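Local coordinates for protein polyphosphate kinase (Porphyromonas gingivalis, PDB 2O8R) that probably catalyses the reversible, magnesium-dependent transfer of the terminal phosphate of ATP to a growing chain of long inorganic polyphosphate, at residues Arg658-Ser661 with Asn665-Lys668; Gly571-Val576 with Ile585-Leu590; Asp566-Gly571 with Glu647-Asp652; Met539-Asn544 with Thr553-Ala558; Met26-Arg31 with Lys40-Phe45. The protein carries 3 engineered substitutions. All blocks are in the same frame, centred on the assembly; numbering follows the deposited sequence.

Contact 1 of 5, residues Arg658-Ser661 with Asn665-Lys668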
# COMPACT_ATOMS: atom_id res chain seq x y z
N ARG A 658 -14.52 3.20 -36.51
CA ARG A 658 -13.91 4.13 -37.43
C ARG A 658 -14.36 5.49 -36.97
O ARG A 658 -15.45 5.63 -36.41
CB ARG A 658 -14.28 3.83 -38.89
CG ARG A 658 -15.69 4.19 -39.26
CD ARG A 658 -15.98 3.91 -40.72
NE ARG A 658 -17.43 3.89 -40.94
CZ ARG A 658 -18.16 4.97 -41.23
NH1 ARG A 658 -17.58 6.16 -41.38
NH2 ARG A 658 -19.47 4.85 -41.38
N ILE A 659 -13.49 6.46 -37.16
CA ILE A 659 -13.74 7.84 -36.79
C ILE A 659 -14.18 8.61 -38.03
O ILE A 659 -13.65 8.41 -39.13
CB ILE A 659 -12.46 8.49 -36.22
CG1 ILE A 659 -11.89 7.66 -35.06
CG2 ILE A 659 -12.72 9.92 -35.77
CD1 ILE A 659 -12.85 7.45 -33.92
N ASP A 660 -15.16 9.48 -37.86
CA ASP A 660 -15.49 10.38 -38.96
C ASP A 660 -15.03 11.81 -38.67
O ASP A 660 -14.42 12.08 -37.62
CB ASP A 660 -16.98 10.31 -39.29
CG ASP A 660 -17.86 10.69 -38.12
OD1 ASP A 660 -17.60 11.70 -37.43
OD2 ASP A 660 -18.85 9.97 -37.91
N SER A 661 -15.33 12.71 -39.60
CA SER A 661 -14.91 14.10 -39.49
C SER A 661 -15.67 14.85 -38.42
O SER A 661 -15.26 15.94 -38.03
CB SER A 661 -15.04 14.81 -40.84
OG SER A 661 -16.13 14.31 -41.60
N ASN A 665 -17.65 7.95 -33.11
CA ASN A 665 -17.19 6.58 -33.00
C ASN A 665 -18.21 5.69 -33.71
O ASN A 665 -19.34 5.49 -33.23
CB ASN A 665 -17.05 6.20 -31.54
CG ASN A 665 -15.87 6.90 -30.86
OD1 ASN A 665 -14.71 6.63 -31.17
ND2 ASN A 665 -16.17 7.78 -29.89
N ILE A 666 -17.82 5.19 -34.87
CA ILE A 666 -18.70 4.35 -35.66
C ILE A 666 -18.18 2.90 -35.67
O ILE A 666 -17.08 2.64 -36.16
CB ILE A 666 -18.81 4.87 -37.12
CG1 ILE A 666 -19.02 6.39 -37.17
CG2 ILE A 666 -19.96 4.23 -37.80
CD1 ILE A 666 -20.30 6.84 -36.53
N TYR A 667 -18.97 1.99 -35.11
CA TYR A 667 -18.64 0.56 -35.08
C TYR A 667 -18.51 -0.01 -36.48
O TYR A 667 -19.40 0.16 -37.32
CB TYR A 667 -19.71 -0.27 -34.35
CG TYR A 667 -19.66 -0.28 -32.85
CD1 TYR A 667 -18.69 -1.01 -32.16
CD2 TYR A 667 -20.63 0.40 -32.11
CE1 TYR A 667 -18.67 -1.02 -30.76
CE2 TYR A 667 -20.61 0.39 -30.72
CZ TYR A 667 -19.63 -0.32 -30.05
OH TYR A 667 -19.64 -0.31 -28.66
N LYS A 668 -17.43 -0.73 -36.71
CA LYS A 668 -17.19 -1.36 -37.99
C LYS A 668 -17.88 -2.73 -38.14
O LYS A 668 -17.29 -3.66 -38.67
CB LYS A 668 -15.69 -1.47 -38.21
CG LYS A 668 -15.04 -0.09 -38.09
CD LYS A 668 -13.52 -0.15 -37.98
CE LYS A 668 -12.92 -0.74 -39.23
NZ LYS A 668 -11.45 -0.51 -39.22
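R658 and I666 are brought together by two torsions: in R658, CG sits between the backbone N and the carbonyl carbon (chi1 73°), lifting the extended chain off the strand, while in I666 CG1 stands beside the backbone N (chi1 -45°), which leaves CG2 anti to it. The arginine thus runs obliquely over the isoleucine, and one face of its guanidinium rests on I666 CB, 4.1 Å from the plane and beneath its centre. I666 CG2 reaches R658 NH2 at 3.7 Å. The same two residues form the antiparallel hydrogen-bonded pair of a beta hairpin whose second strand closes one edge of the mixed sheet of the second C-terminal domain. R658 N donates to I666 O (2.6 Å) and I666 N to R658 O (2.9 Å). K668 follows with CG 3.7 Å from R658 N, and its NZ goes on to T588 OG1. On the other face of the hairpin I659 and N665 lie side by side, with CD1 of I659 3.4 Å from OD1 of N665. That amide is held at both ends, OD1 by R589 and ND2 by S19 O. D660 OD2 meets I666 CG1, while its OD1 accepts from S662 and N664.

Contact 2 of 5, residues Gly571-Val576 with Ile585-Leu590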
# COMPACT_ATOMS: atom_id res chain seq x y z
N GLY A 571 -6.57 6.84 -28.39
CA GLY A 571 -6.83 8.08 -27.65
C GLY A 571 -7.01 9.29 -28.53
O GLY A 571 -7.86 9.31 -29.43
N ILE A 572 -6.21 10.30 -28.27
CA ILE A 572 -6.30 11.56 -28.99
C ILE A 572 -5.82 11.41 -30.42
O ILE A 572 -4.73 10.93 -30.67
CB ILE A 572 -5.50 12.66 -28.28
CG1 ILE A 572 -6.19 13.10 -27.00
CG2 ILE A 572 -5.35 13.87 -29.17
CD1 ILE A 572 -5.36 14.10 -26.22
N CYS A 573 -6.68 11.81 -31.36
CA CYS A 573 -6.28 11.95 -32.74
C CYS A 573 -6.75 13.29 -33.32
O CYS A 573 -7.93 13.59 -33.30
CB CYS A 573 -6.85 10.81 -33.56
SG CYS A 573 -6.14 10.74 -35.20
N CYS A 574 -5.81 14.07 -33.83
CA CYS A 574 -6.11 15.42 -34.33
C CYS A 574 -6.12 15.48 -35.83
O CYS A 574 -6.45 16.51 -36.41
CB CYS A 574 -5.11 16.44 -33.82
SG CYS A 574 -5.13 16.67 -32.04
N LEU A 575 -5.71 14.39 -36.46
CA LEU A 575 -5.85 14.25 -37.89
C LEU A 575 -7.32 14.00 -38.16
O LEU A 575 -7.93 13.16 -37.52
CB LEU A 575 -5.01 13.08 -38.39
CG LEU A 575 -4.95 12.81 -39.89
CD1 LEU A 575 -3.57 12.30 -40.26
CD2 LEU A 575 -6.02 11.82 -40.32
N VAL A 576 -7.90 14.76 -39.09
CA VAL A 576 -9.31 14.63 -39.39
C VAL A 576 -9.56 13.83 -40.66
O VAL A 576 -9.10 14.20 -41.75
CB VAL A 576 -10.07 16.01 -39.32
CG1 VAL A 576 -9.15 17.15 -39.61
CG2 VAL A 576 -11.34 16.03 -40.16
N ILE A 585 -6.55 8.12 -46.12
CA ILE A 585 -6.33 7.70 -44.74
C ILE A 585 -7.58 7.06 -44.13
O ILE A 585 -8.68 7.60 -44.26
CB ILE A 585 -5.84 8.87 -43.87
CG1 ILE A 585 -4.74 9.65 -44.60
CG2 ILE A 585 -5.33 8.35 -42.51
CD1 ILE A 585 -4.08 10.74 -43.80
N ARG A 586 -7.40 5.91 -43.48
CA ARG A 586 -8.44 5.30 -42.64
C ARG A 586 -8.02 5.33 -41.18
O ARG A 586 -6.91 4.95 -40.84
CB ARG A 586 -8.73 3.85 -43.06
CG ARG A 586 -9.50 3.72 -44.35
CD ARG A 586 -10.20 2.38 -44.49
NE ARG A 586 -9.40 1.22 -44.07
CZ ARG A 586 -8.37 0.68 -44.74
NH1 ARG A 586 -7.93 1.21 -45.89
NH2 ARG A 586 -7.77 -0.39 -44.24
N VAL A 587 -8.92 5.79 -40.32
CA VAL A 587 -8.62 5.93 -38.90
C VAL A 587 -9.47 4.97 -38.07
O VAL A 587 -10.70 5.05 -38.02
CB VAL A 587 -8.86 7.36 -38.42
CG1 VAL A 587 -8.68 7.46 -36.92
CG2 VAL A 587 -7.91 8.30 -39.14
N THR A 588 -8.77 4.05 -37.41
CA THR A 588 -9.43 3.08 -36.56
C THR A 588 -9.07 3.31 -35.10
O THR A 588 -7.90 3.38 -34.74
CB THR A 588 -9.06 1.66 -36.98
OG1 THR A 588 -9.44 1.47 -38.35
CG2 THR A 588 -9.75 0.63 -36.10
N ARG A 589 -10.10 3.46 -34.28
CA ARG A 589 -9.93 3.41 -32.85
C ARG A 589 -10.40 2.05 -32.34
O ARG A 589 -11.57 1.69 -32.49
CB ARG A 589 -10.72 4.51 -32.19
CG ARG A 589 -10.91 4.35 -30.71
CD ARG A 589 -11.76 5.48 -30.20
NE ARG A 589 -10.99 6.70 -30.18
CZ ARG A 589 -11.50 7.92 -30.32
NH1 ARG A 589 -12.80 8.08 -30.51
NH2 ARG A 589 -10.69 8.97 -30.28
N LEU A 590 -9.47 1.31 -31.75
CA LEU A 590 -9.80 0.05 -31.11
C LEU A 590 -9.77 0.20 -29.60
O LEU A 590 -8.71 0.49 -29.03
CB LEU A 590 -8.82 -1.05 -31.55
CG LEU A 590 -9.11 -2.42 -30.94
CD1 LEU A 590 -10.51 -2.89 -31.32
CD2 LEU A 590 -8.04 -3.44 -31.34
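Between G571 and R589 runs the one hydrogen bond that joins residues 571-576 to 585-590: R589 NH2 donates to G571 O over 3.0 Å with an N-H...O angle of 156°. The oxygen lies at the edge of the guanidinium, 9° out of its plane, whereas the donor is tilted 24° from the carbonyl plane. A bend at chi3 turns the otherwise extended arginine toward the glycine carbonyl. Its other nitrogens are also engaged, NE with R570 O and NH1 with S19 OG and N665, so the buried group is gripped along its rim and its rotation is fixed.

The apolar contacts come from alternate residues of both segments. L575 and I585 meet tip to tip, their CD1 atoms 3.9 Å apart. L575 CG stands anti to its own N, which carries CG toward the strand, and CD2 also approaches V587 CG2 at 4.2 Å. C573 SG is a looser neighbour of V587 CG1, at 4.5 Å. L567 of the adjoining strand touches L575, I585 and V587 and continues this apolar layer.

Running nearly antiparallel to strand 585-589, the loop folds back from the C-terminal end of strand 564-569. Loops at the C-terminal ends of parallel strands commonly form the binding sites of alpha/beta folds, consistent with the predicted ATP-binding R570 immediately before G571.

Contact 3 of 5, residues Asp566-Gly571 with Glu647-Asp652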
# COMPACT_ATOMS: atom_id res chain seq x y z
N ASP A 566 -3.31 3.45 -42.92
CA ASP A 566 -4.13 2.94 -41.82
C ASP A 566 -3.58 3.38 -40.47
O ASP A 566 -2.46 3.01 -40.09
CB ASP A 566 -4.20 1.42 -41.86
CG ASP A 566 -5.42 0.91 -42.57
OD1 ASP A 566 -6.55 1.35 -42.24
OD2 ASP A 566 -5.26 0.05 -43.45
N LEU A 567 -4.37 4.17 -39.75
CA LEU A 567 -4.04 4.60 -38.40
C LEU A 567 -4.89 3.83 -37.43
O LEU A 567 -6.11 3.79 -37.57
CB LEU A 567 -4.35 6.08 -38.21
CG LEU A 567 -3.38 7.08 -38.85
CD1 LEU A 567 -3.94 8.48 -38.76
CD2 LEU A 567 -2.03 7.01 -38.17
N ILE A 568 -4.25 3.22 -36.43
CA ILE A 568 -4.96 2.62 -35.31
C ILE A 568 -4.58 3.41 -34.05
O ILE A 568 -3.52 3.20 -33.44
CB ILE A 568 -4.64 1.12 -35.18
CG1 ILE A 568 -4.95 0.39 -36.50
CG2 ILE A 568 -5.42 0.49 -34.06
CD1 ILE A 568 -4.61 -1.09 -36.49
N VAL A 569 -5.44 4.37 -33.70
CA VAL A 569 -5.20 5.29 -32.57
C VAL A 569 -6.34 5.27 -31.57
O VAL A 569 -7.47 5.62 -31.92
CB VAL A 569 -5.05 6.73 -33.06
CG1 VAL A 569 -4.89 7.67 -31.87
CG2 VAL A 569 -3.87 6.83 -33.97
N ARG A 570 -6.08 4.86 -30.33
CA ARG A 570 -7.18 4.71 -29.38
C ARG A 570 -7.56 6.02 -28.70
O ARG A 570 -8.74 6.28 -28.47
CB ARG A 570 -6.97 3.57 -28.37
CG ARG A 570 -5.76 3.70 -27.52
CD ARG A 570 -5.90 2.95 -26.21
NE ARG A 570 -5.06 3.63 -25.23
CZ ARG A 570 -5.50 4.22 -24.13
NH1 ARG A 570 -6.78 4.15 -23.80
NH2 ARG A 570 -4.65 4.85 -23.34
N GLY A 571 -6.57 6.84 -28.39
CA GLY A 571 -6.83 8.08 -27.65
C GLY A 571 -7.01 9.29 -28.53
O GLY A 571 -7.86 9.31 -29.43
N GLU A 647 -3.06 -6.76 -38.85
CA GLU A 647 -4.09 -7.08 -39.83
C GLU A 647 -5.30 -7.63 -39.13
O GLU A 647 -6.42 -7.23 -39.43
CB GLU A 647 -3.58 -8.08 -40.88
CG GLU A 647 -2.78 -7.43 -41.99
CD GLU A 647 -2.15 -8.43 -42.92
OE1 GLU A 647 -2.69 -9.56 -43.02
OE2 GLU A 647 -1.13 -8.10 -43.55
N ILE A 648 -5.07 -8.52 -38.17
CA ILE A 648 -6.16 -8.94 -37.29
C ILE A 648 -6.88 -7.73 -36.69
O ILE A 648 -8.11 -7.66 -36.71
CB ILE A 648 -5.69 -9.87 -36.18
CG1 ILE A 648 -5.02 -11.10 -36.80
CG2 ILE A 648 -6.86 -10.26 -35.30
CD1 ILE A 648 -4.65 -12.18 -35.82
N GLN A 649 -6.13 -6.75 -36.19
CA GLN A 649 -6.79 -5.57 -35.64
C GLN A 649 -7.62 -4.85 -36.70
O GLN A 649 -8.77 -4.48 -36.43
CB GLN A 649 -5.81 -4.64 -34.91
CG GLN A 649 -5.09 -5.29 -33.74
CD GLN A 649 -4.60 -4.30 -32.69
OE1 GLN A 649 -4.25 -3.16 -33.01
NE2 GLN A 649 -4.58 -4.73 -31.43
N LEU A 650 -7.09 -4.68 -37.90
CA LEU A 650 -7.80 -3.96 -38.97
C LEU A 650 -8.98 -4.74 -39.54
O LEU A 650 -9.78 -4.18 -40.29
CB LEU A 650 -6.87 -3.58 -40.12
CG LEU A 650 -5.87 -2.46 -39.85
CD1 LEU A 650 -4.98 -2.35 -41.06
CD2 LEU A 650 -6.58 -1.12 -39.53
N ARG A 651 -9.07 -6.01 -39.16
CA ARG A 651 -10.13 -6.90 -39.60
C ARG A 651 -11.26 -6.95 -38.57
O ARG A 651 -12.37 -7.40 -38.90
CB ARG A 651 -9.56 -8.31 -39.84
CG ARG A 651 -10.33 -9.18 -40.84
CD ARG A 651 -9.72 -10.59 -40.94
NE ARG A 651 -8.26 -10.53 -41.03
CZ ARG A 651 -7.44 -11.52 -40.68
NH1 ARG A 651 -7.94 -12.66 -40.21
NH2 ARG A 651 -6.13 -11.37 -40.78
N ASP A 652 -10.97 -6.50 -37.34
CA ASP A 652 -11.95 -6.46 -36.23
C ASP A 652 -13.26 -5.81 -36.62
O ASP A 652 -13.29 -4.62 -36.96
CB ASP A 652 -11.40 -5.70 -35.03
CG ASP A 652 -12.34 -5.73 -33.81
OD1 ASP A 652 -11.94 -6.28 -32.77
OD2 ASP A 652 -13.49 -5.22 -33.87
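The phospholipase D-like second C-terminal domain packs helices against its mixed sheet, and here D566 and I568 of a central strand meet Q649 and L650 at the end of helix 636-651. The axes of strand 566-569 and helix 647-651 approach to 10.3 Å and cross almost at a right angle (84°). L650 is the central side chain, with CG anti to its carbonyl carbon. Its CD2 packs on I568 CD1 at 3.6 Å and also reaches the D566 carboxylate, which CD1 meets more closely, 3.4 Å from OD2, the aspartate approaching from the opposite direction.

OD2 is nevertheless not left to apolar surroundings, for it makes a salt bridge with R586 and a hydrogen bond with the Y538 hydroxyl; the arginine would favour the charged form of this buried acid. Q649 stretches past I568, its OE1 4.0 Å from I568 CG2. The amide is fixed at both ends, OE1 to K542 NZ and NE2 to E596 OE1, so the isoleucine methyls border a buried polar cluster.

L650 also touches L540 and T588, on the strands that flank 564-569, and so spans three neighbouring strands. On another side of the helix I648 packs on A681, I682 and Y685 of helix 678-691, while D652 OD2 accepts backbone N-H groups in the chain leading to strand 657-659.

Contact 4 of 5, residues Met539-Asn544 with Thr553-Ala558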
# COMPACT_ATOMS: atom_id res chain seq x y z
N MSE A 539 1.24 2.60 -45.38
CA MSE A 539 1.70 2.75 -44.00
C MSE A 539 0.68 2.17 -43.06
O MSE A 539 -0.52 2.37 -43.23
CB MSE A 539 1.91 4.22 -43.64
CG MSE A 539 3.10 4.83 -44.34
SE MSE A 539 3.54 6.62 -43.75
CE MSE A 539 2.21 7.65 -44.67
N LEU A 540 1.17 1.45 -42.05
CA LEU A 540 0.31 0.94 -41.00
C LEU A 540 0.88 1.43 -39.69
O LEU A 540 1.97 1.04 -39.30
CB LEU A 540 0.24 -0.59 -41.07
CG LEU A 540 -0.73 -1.38 -40.18
CD1 LEU A 540 -1.96 -0.61 -39.73
CD2 LEU A 540 -1.15 -2.65 -40.89
N LEU A 541 0.12 2.30 -39.02
CA LEU A 541 0.62 3.02 -37.86
C LEU A 541 -0.32 2.88 -36.65
O LEU A 541 -1.50 3.25 -36.73
CB LEU A 541 0.76 4.49 -38.20
CG LEU A 541 1.69 4.98 -39.30
CD1 LEU A 541 1.44 6.46 -39.44
CD2 LEU A 541 3.15 4.70 -38.95
N LYS A 542 0.19 2.36 -35.54
CA LYS A 542 -0.62 2.19 -34.33
C LYS A 542 -0.01 2.91 -33.15
O LYS A 542 1.15 2.68 -32.82
CB LYS A 542 -0.77 0.72 -33.99
CG LYS A 542 -1.47 0.46 -32.67
CD LYS A 542 -1.52 -1.03 -32.35
CE LYS A 542 -2.18 -1.26 -31.04
NZ LYS A 542 -3.61 -1.11 -31.27
N MSE A 543 -0.79 3.76 -32.51
CA MSE A 543 -0.35 4.44 -31.30
C MSE A 543 -1.49 4.90 -30.39
O MSE A 543 -2.66 4.81 -30.74
CB MSE A 543 0.52 5.61 -31.67
CG MSE A 543 -0.20 6.69 -32.43
SE MSE A 543 1.07 7.69 -33.50
CE MSE A 543 2.74 6.84 -32.89
N ASN A 544 -1.13 5.36 -29.20
CA ASN A 544 -2.10 5.79 -28.23
C ASN A 544 -2.59 7.17 -28.62
O ASN A 544 -3.76 7.50 -28.43
CB ASN A 544 -1.52 5.80 -26.81
CG ASN A 544 -1.22 4.41 -26.28
OD1 ASN A 544 -0.07 3.99 -26.22
ND2 ASN A 544 -2.26 3.68 -25.89
N THR A 553 0.77 16.86 -40.70
CA THR A 553 0.83 17.54 -41.99
C THR A 553 1.54 16.68 -43.05
O THR A 553 1.10 16.60 -44.19
CB THR A 553 1.49 18.94 -41.88
OG1 THR A 553 0.87 19.68 -40.82
CG2 THR A 553 1.31 19.70 -43.16
N GLN A 554 2.62 16.02 -42.64
CA GLN A 554 3.32 15.07 -43.50
C GLN A 554 2.39 13.94 -43.94
O GLN A 554 2.41 13.50 -45.10
CB GLN A 554 4.55 14.51 -42.78
CG GLN A 554 5.38 15.60 -42.13
CD GLN A 554 6.68 15.10 -41.53
OE1 GLN A 554 7.11 13.98 -41.78
NE2 GLN A 554 7.32 15.95 -40.73
N LEU A 555 1.55 13.47 -43.02
CA LEU A 555 0.63 12.39 -43.31
C LEU A 555 -0.38 12.83 -44.34
O LEU A 555 -0.65 12.11 -45.30
CB LEU A 555 -0.06 11.91 -42.04
CG LEU A 555 0.84 11.28 -40.98
CD1 LEU A 555 0.07 11.07 -39.69
CD2 LEU A 555 1.46 9.97 -41.48
N TYR A 556 -0.93 14.03 -44.14
CA TYR A 556 -1.84 14.66 -45.09
C TYR A 556 -1.21 14.77 -46.48
O TYR A 556 -1.85 14.48 -47.50
CB TYR A 556 -2.22 16.05 -44.63
CG TYR A 556 -3.26 16.13 -43.54
CD1 TYR A 556 -4.39 15.32 -43.56
CD2 TYR A 556 -3.13 17.04 -42.49
CE1 TYR A 556 -5.36 15.41 -42.56
CE2 TYR A 556 -4.09 17.14 -41.50
CZ TYR A 556 -5.19 16.32 -41.54
OH TYR A 556 -6.13 16.43 -40.55
N ARG A 557 0.05 15.21 -46.51
CA ARG A 557 0.78 15.28 -47.77
C ARG A 557 1.02 13.90 -48.38
O ARG A 557 0.99 13.76 -49.60
CB ARG A 557 2.11 16.01 -47.60
CG ARG A 557 2.01 17.51 -47.36
CD ARG A 557 3.37 18.10 -47.03
NE ARG A 557 4.43 17.33 -47.69
CZ ARG A 557 5.45 16.74 -47.07
NH1 ARG A 557 5.60 16.82 -45.75
NH2 ARG A 557 6.34 16.05 -47.78
N ALA A 558 1.24 12.89 -47.55
CA ALA A 558 1.40 11.53 -48.05
C ALA A 558 0.10 11.06 -48.67
O ALA A 558 0.10 10.48 -49.75
CB ALA A 558 1.85 10.59 -46.94
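No ring, amide or carboxylate enters the meeting of M539 and L541 with L555 and A558, so there are neither faces nor edges to match; methyl groups alone make the contact. The ring of Y556, on the same helix, serves another partner, its OH receiving the backbone N-H of V576.

M539, present as selenomethionine, does most of the reaching. CG is anti to the carbonyl carbon, and the bend at the last torsion (chi3 -78°) swings CE toward the helix. There CE lies 3.7 Å from A558 CB and 4.0 Å from L555 CD2, filling the step between residues three apart on the helix. L541, two residues along the strand and on the same side of the sheet, meets the same leucine methyl, its CD1 4.1 Å from L555 CD2.

Strand 538-543, helix 549-560 and strand 564-569 form a beta-alpha-beta unit, with the two strands parallel neighbours in the sheet. The axes of strand 539-543 and helix 553-558 approach to 12.4 Å and run at 152° to each other. I565 and L567 of the third element, together with W601 and F603 of the neighbouring strand 600-603, extend the apolar layer. With no hydrogen bond between the segments, the helix is held here by shape and burial of hydrocarbon rather than by directional bonding.

Contact 5 of 5, residues Met26-Arg31 with Lys40-Phe45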
# COMPACT_ATOMS: atom_id res chain seq x y z
N MSE A 26 -19.30 3.98 -24.34
CA MSE A 26 -19.98 3.03 -25.21
C MSE A 26 -19.77 1.57 -24.82
O MSE A 26 -20.71 0.78 -24.92
CB MSE A 26 -19.59 3.26 -26.66
CG MSE A 26 -20.32 4.44 -27.25
SE MSE A 26 -19.44 5.14 -28.84
CE MSE A 26 -20.93 6.25 -29.47
N GLU A 27 -18.56 1.21 -24.36
CA GLU A 27 -18.32 -0.15 -23.90
C GLU A 27 -19.33 -0.48 -22.83
O GLU A 27 -19.86 -1.59 -22.80
CB GLU A 27 -16.92 -0.34 -23.34
CG GLU A 27 -15.87 -0.57 -24.40
CD GLU A 27 -15.93 -1.96 -25.00
OE1 GLU A 27 -16.26 -2.90 -24.26
OE2 GLU A 27 -15.65 -2.12 -26.20
N ALA A 28 -19.62 0.50 -21.98
CA ALA A 28 -20.62 0.33 -20.93
C ALA A 28 -22.02 0.06 -21.50
O ALA A 28 -22.78 -0.71 -20.91
CB ALA A 28 -20.63 1.52 -20.04
N ALA A 29 -22.33 0.65 -22.65
CA ALA A 29 -23.63 0.50 -23.32
C ALA A 29 -23.76 -0.78 -24.12
O ALA A 29 -24.85 -1.10 -24.62
CB ALA A 29 -23.91 1.70 -24.23
N ASP A 30 -22.65 -1.51 -24.27
CA ASP A 30 -22.62 -2.72 -25.10
C ASP A 30 -23.29 -3.88 -24.38
O ASP A 30 -22.65 -4.59 -23.59
CB ASP A 30 -21.19 -3.08 -25.51
CG ASP A 30 -21.12 -4.27 -26.48
OD1 ASP A 30 -22.17 -4.86 -26.81
OD2 ASP A 30 -20.00 -4.63 -26.91
N ARG A 31 -24.56 -4.09 -24.70
CA ARG A 31 -25.34 -5.12 -24.03
C ARG A 31 -24.90 -6.54 -24.31
O ARG A 31 -25.41 -7.45 -23.68
CB ARG A 31 -26.83 -4.95 -24.30
CG ARG A 31 -27.43 -3.90 -23.40
CD ARG A 31 -28.78 -3.45 -23.83
NE ARG A 31 -29.77 -4.51 -23.74
CZ ARG A 31 -30.41 -4.85 -22.63
NH1 ARG A 31 -30.17 -4.21 -21.49
NH2 ARG A 31 -31.30 -5.83 -22.67
N LYS A 40 -17.15 -1.95 -15.02
CA LYS A 40 -15.74 -1.54 -15.06
C LYS A 40 -15.54 -0.34 -15.97
O LYS A 40 -14.84 0.60 -15.59
CB LYS A 40 -14.84 -2.68 -15.53
CG LYS A 40 -13.94 -3.29 -14.46
CD LYS A 40 -14.71 -3.83 -13.27
CE LYS A 40 -13.83 -3.81 -12.03
NZ LYS A 40 -14.63 -4.11 -10.82
N PHE A 41 -16.15 -0.35 -17.15
CA PHE A 41 -15.97 0.75 -18.09
C PHE A 41 -16.66 2.05 -17.68
O PHE A 41 -16.18 3.14 -17.99
CB PHE A 41 -16.32 0.31 -19.52
CG PHE A 41 -15.16 -0.29 -20.22
CD1 PHE A 41 -14.83 -1.61 -20.02
CD2 PHE A 41 -14.35 0.49 -21.03
CE1 PHE A 41 -13.73 -2.17 -20.63
CE2 PHE A 41 -13.25 -0.06 -21.64
CZ PHE A 41 -12.94 -1.40 -21.43
N LEU A 42 -17.76 1.93 -16.95
CA LEU A 42 -18.42 3.09 -16.37
C LEU A 42 -17.42 3.74 -15.41
O LEU A 42 -17.13 4.93 -15.50
CB LEU A 42 -19.68 2.64 -15.63
CG LEU A 42 -21.06 3.26 -15.88
CD1 LEU A 42 -21.27 3.64 -17.34
CD2 LEU A 42 -22.20 2.33 -15.37
N SER A 43 -16.86 2.93 -14.51
CA SER A 43 -15.87 3.40 -13.55
C SER A 43 -14.67 4.09 -14.23
O SER A 43 -14.28 5.19 -13.85
CB SER A 43 -15.41 2.23 -12.67
OG SER A 43 -14.03 2.28 -12.40
N ILE A 44 -14.12 3.43 -15.25
CA ILE A 44 -13.01 3.95 -16.04
C ILE A 44 -13.35 5.32 -16.62
O ILE A 44 -12.57 6.26 -16.47
CB ILE A 44 -12.59 3.00 -17.19
CG1 ILE A 44 -11.94 1.73 -16.62
CG2 ILE A 44 -11.64 3.70 -18.15
CD1 ILE A 44 -11.73 0.61 -17.64
N PHE A 45 -14.52 5.41 -17.25
CA PHE A 45 -15.00 6.67 -17.82
C PHE A 45 -14.98 7.79 -16.79
O PHE A 45 -14.57 8.91 -17.08
CB PHE A 45 -16.41 6.50 -18.38
CG PHE A 45 -17.06 7.79 -18.78
CD1 PHE A 45 -16.96 8.26 -20.08
CD2 PHE A 45 -17.79 8.54 -17.86
CE1 PHE A 45 -17.56 9.44 -20.46
CE2 PHE A 45 -18.40 9.71 -18.24
CZ PHE A 45 -18.29 10.17 -19.53
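E27 and A28 near the end of helix 13-29 meet F41 and L42 of helix 35-63, a packing of two successive helices in the N-terminal domain. The main element is a CH-pi contact: E27 CB stands over one face of the F41 ring, 3.9 Å from the centroid and 26° off the normal. It is displaced toward the CG-CD2 side of the ring, and E27 CG lies near the CD2-CE2 bond, 3.8 Å from F41 CE2. The two side chains lie alongside each other and point the same way. Next to them, A28 CB touches L42 CD1 at 3.5 Å. The backbones come close as well, with only 5.5 Å between the CA atoms of A28 and F41, consistent with the small side chain of A28.

The glutamate uses its hydrocarbon part for the ring and sends its carboxylate elsewhere. A turn at chi2 (-75°) bends the chain so that OE2 forms a salt bridge with R23 and OE1 another with K655. These bonds are likely to steady the side chain over the ring; the R23 bridge is within the helix, whereas the K655 bridge ties it to the second C-terminal domain.

Farther out, V24 touches F41, and L25 and I106 of helix 83-112 reach L42. On the opposite face of the F41 ring, over its centre, I44 CD1 stands 4.2 Å above the plane.

Contacts 1 to 4 share one mixed sheet, on which the helices of contacts 3 and 4 pack from opposite faces. Probable backbone hydrogen bonds join them in turn: I659 N lies 3.2 Å from V587 O between contacts 1 and 2, T588 N 2.7 Å from L567 O between contacts 2 and 3, and I568 N 2.8 Å from L541 O between contacts 3 and 4. Contacts 2 and 3 share G571, beside the predicted ATP-binding residue R570. Contact 5, in the N-terminal domain, meets the hairpin of contact 1 where M26 SE lies 3.8 Å from N665 CB. Its F41 side chain is about 8 Å from that of R570, whereas the centre of contact 4 is about 29 Å from that of contact 5.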